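Local atomic coordinates of Hydrogenase/urease maturation factor HypB (Helicobacter pylori, PDB entry 4LPS), a protein that is a GTPase with low intrinsic activity that is required for inserting nickel into the metal centre of [NiFe] hydrogenases and for maturing urease. Residues G58-L63 and N84-R89. Residues are numbered along the deposited sequence; the frame is centred on the assembly and turned at random.
Sequences GKTTML and NRDADR. With MG (magnesium ion), chain C; GDP (guanosine-5'-diphosphate), chain D; PO4 (phosphate ion), chain E.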
# COMPACT_ATOMS: atom_id res chain seq x y z
N GLY A 58 6.30 2.21 -8.21
CA GLY A 58 5.57 3.47 -8.26
C GLY A 58 4.75 3.85 -7.04
O GLY A 58 3.83 4.66 -7.14
N LYS A 59 5.07 3.26 -5.88
CA LYS A 59 4.34 3.53 -4.64
C LYS A 59 4.38 5.00 -4.19
O LYS A 59 3.34 5.61 -3.95
CB LYS A 59 4.86 2.64 -3.51
CG LYS A 59 4.68 1.15 -3.75
CD LYS A 59 5.07 0.34 -2.52
CE LYS A 59 6.56 0.43 -2.23
NZ LYS A 59 7.40 0.15 -3.44
N THR A 60 5.59 5.54 -4.05
CA THR A 60 5.74 6.91 -3.56
C THR A 60 5.12 7.92 -4.53
O THR A 60 4.46 8.87 -4.10
CB THR A 60 7.22 7.27 -3.33
OG1 THR A 60 7.78 6.39 -2.35
CG2 THR A 60 7.36 8.71 -2.85
N THR A 61 5.31 7.70 -5.83
CA THR A 61 4.74 8.58 -6.84
C THR A 61 3.22 8.59 -6.75
O THR A 61 2.58 9.64 -6.85
CB THR A 61 5.16 8.16 -8.27
OG1 THR A 61 6.58 8.27 -8.40
CG2 THR A 61 4.49 9.05 -9.31
N MET A 62 2.65 7.40 -6.55
CA MET A 62 1.20 7.27 -6.40
C MET A 62 0.68 8.08 -5.22
O MET A 62 -0.32 8.78 -5.33
CB MET A 62 0.82 5.80 -6.23
CG MET A 62 -0.68 5.58 -6.19
SD MET A 62 -1.06 3.87 -5.75
CE MET A 62 -0.48 3.85 -4.06
N LEU A 63 1.37 7.97 -4.08
CA LEU A 63 0.98 8.71 -2.88
C LEU A 63 1.12 10.21 -3.09
O LEU A 63 0.29 10.98 -2.62
CB LEU A 63 1.81 8.25 -1.67
CG LEU A 63 1.63 6.79 -1.23
CD1 LEU A 63 2.49 6.48 -0.03
CD2 LEU A 63 0.17 6.52 -0.91
N ASN A 84 15.82 8.89 4.22
CA ASN A 84 14.48 9.45 4.30
C ASN A 84 14.06 9.98 2.93
O ASN A 84 13.41 11.02 2.84
CB ASN A 84 14.42 10.58 5.33
CG ASN A 84 13.96 10.10 6.70
OD1 ASN A 84 12.91 10.51 7.19
ND2 ASN A 84 14.74 9.21 7.30
N ARG A 85 14.41 9.27 1.87
CA ARG A 85 14.18 9.78 0.52
C ARG A 85 12.69 9.79 0.18
O ARG A 85 12.19 10.79 -0.34
CB ARG A 85 14.98 8.98 -0.52
CG ARG A 85 16.40 9.52 -0.75
CD ARG A 85 17.33 8.50 -1.39
NE ARG A 85 18.65 9.08 -1.62
CZ ARG A 85 19.57 8.57 -2.45
NH1 ARG A 85 19.31 7.46 -3.12
NH2 ARG A 85 20.74 9.18 -2.59
N ASP A 86 11.99 8.69 0.44
CA ASP A 86 10.57 8.63 0.15
C ASP A 86 9.77 9.57 1.06
O ASP A 86 8.87 10.27 0.60
CB ASP A 86 10.04 7.20 0.27
CG ASP A 86 10.63 6.28 -0.78
OD1 ASP A 86 10.99 6.78 -1.87
OD2 ASP A 86 10.71 5.06 -0.53
N ALA A 87 10.10 9.58 2.35
CA ALA A 87 9.39 10.40 3.32
C ALA A 87 9.53 11.89 2.99
O ALA A 87 8.57 12.65 3.13
CB ALA A 87 9.90 10.12 4.73
N ASP A 88 10.73 12.28 2.58
CA ASP A 88 11.00 13.67 2.20
C ASP A 88 10.20 14.10 0.97
O ASP A 88 9.66 15.20 0.93
CB ASP A 88 12.49 13.87 1.94
CG ASP A 88 13.28 14.06 3.21
OD1 ASP A 88 12.68 14.47 4.23
OD2 ASP A 88 14.51 13.82 3.19
N ARG A 89 10.14 13.23 -0.05
CA ARG A 89 9.33 13.51 -1.23
C ARG A 89 7.88 13.78 -0.85
O ARG A 89 7.23 14.67 -1.41
CB ARG A 89 9.38 12.34 -2.21
CG ARG A 89 10.64 12.27 -3.07
CD ARG A 89 10.78 10.91 -3.74
NE ARG A 89 9.71 10.67 -4.71
CZ ARG A 89 9.54 9.53 -5.37
NH1 ARG A 89 8.54 9.40 -6.23
NH2 ARG A 89 10.36 8.51 -5.17
MG MG C . 9.14 4.50 -2.51
PB GDP D . 8.55 3.22 -5.53
O1B GDP D . 10.03 2.95 -5.35
O2B GDP D . 8.05 4.13 -4.43
O3B GDP D . 7.77 1.94 -5.47
O3A GDP D . 8.31 3.90 -6.96
PA GDP D . 8.73 5.41 -7.32
O1A GDP D . 7.61 6.36 -6.97
O2A GDP D . 10.02 5.81 -6.64
O5' GDP D . 8.88 5.35 -8.91
C5' GDP D . 10.07 4.83 -9.51
C4' GDP D . 10.19 5.39 -10.91
O4' GDP D . 9.00 5.09 -11.65
C3' GDP D . 10.29 6.91 -10.89
O3' GDP D . 11.25 7.30 -11.88
C2' GDP D . 8.93 7.41 -11.30
O2' GDP D . 9.04 8.63 -12.03
C1' GDP D . 8.45 6.29 -12.19
N9 GDP D . 6.97 6.16 -12.22
C8 GDP D . 6.12 6.11 -11.18
N7 GDP D . 4.84 5.97 -11.62
C5 GDP D . 4.87 5.91 -12.97
C6 GDP D . 3.89 5.77 -14.07
O6 GDP D . 2.67 5.66 -13.83
N1 GDP D . 4.35 5.76 -15.33
C2 GDP D . 5.66 5.88 -15.61
N2 GDP D . 6.06 5.86 -16.91
N3 GDP D . 6.61 6.01 -14.66
C4 GDP D . 6.28 6.04 -13.35
P PO4 E . 10.76 1.28 -2.50
O1 PO4 E . 10.58 0.87 -1.06
O2 PO4 E . 10.35 2.73 -2.64
O3 PO4 E . 12.20 1.12 -2.89
O4 PO4 E . 9.89 0.42 -3.37
O HOH W 1 10.69 5.33 -3.93
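Asp86 and Thr60 meet through a magnesium ion that both bind. Asp86 stands in the first turn of helix 85-89, which runs nearly parallel to helix 59-63, 14° between their axes. Its OD2 reaches the metal at 2.6 Å, rather long beside the 2.3 Å from Thr60 OG1. GDP O2B, a water, Glu135 and O2 of a separate phosphate ion, probably from the crystallisation liquor, complete the shell. The water lies close to both Asp86 OD1 and GDP O2A, a second bridge from helix 85-89 to the nucleotide.

One turn on, Arg89 bends at chi3 (65°) and brings one guanidinium face against Thr60 of helix 59-63. Thr60 CG2 sits 3.4 Å above the centre of that face, put there by a first torsion that turns the methyl anti to its own N and leaves OG1 bonded to the magnesium. The edge of the group faces the diphosphate: NH2 points almost straight at GDP O2A, 3.1 Å away at 177°, while NH1 makes a longer bond to O1A and a salt bridge to Glu64. O1A also accepts from Thr61 N and OG1.

The polar links between the two helix starts thus run largely through metal, water and nucleotide, beside the direct Thr60-Arg89 packing. With Mg-GDP bound, this couples the P-loop to helix 85-89, and Arg89, magnesium and the P-loop Lys59, whose NZ bonds GDP O3B and the phosphate ion's O4, would together offset the phosphates' negative charge.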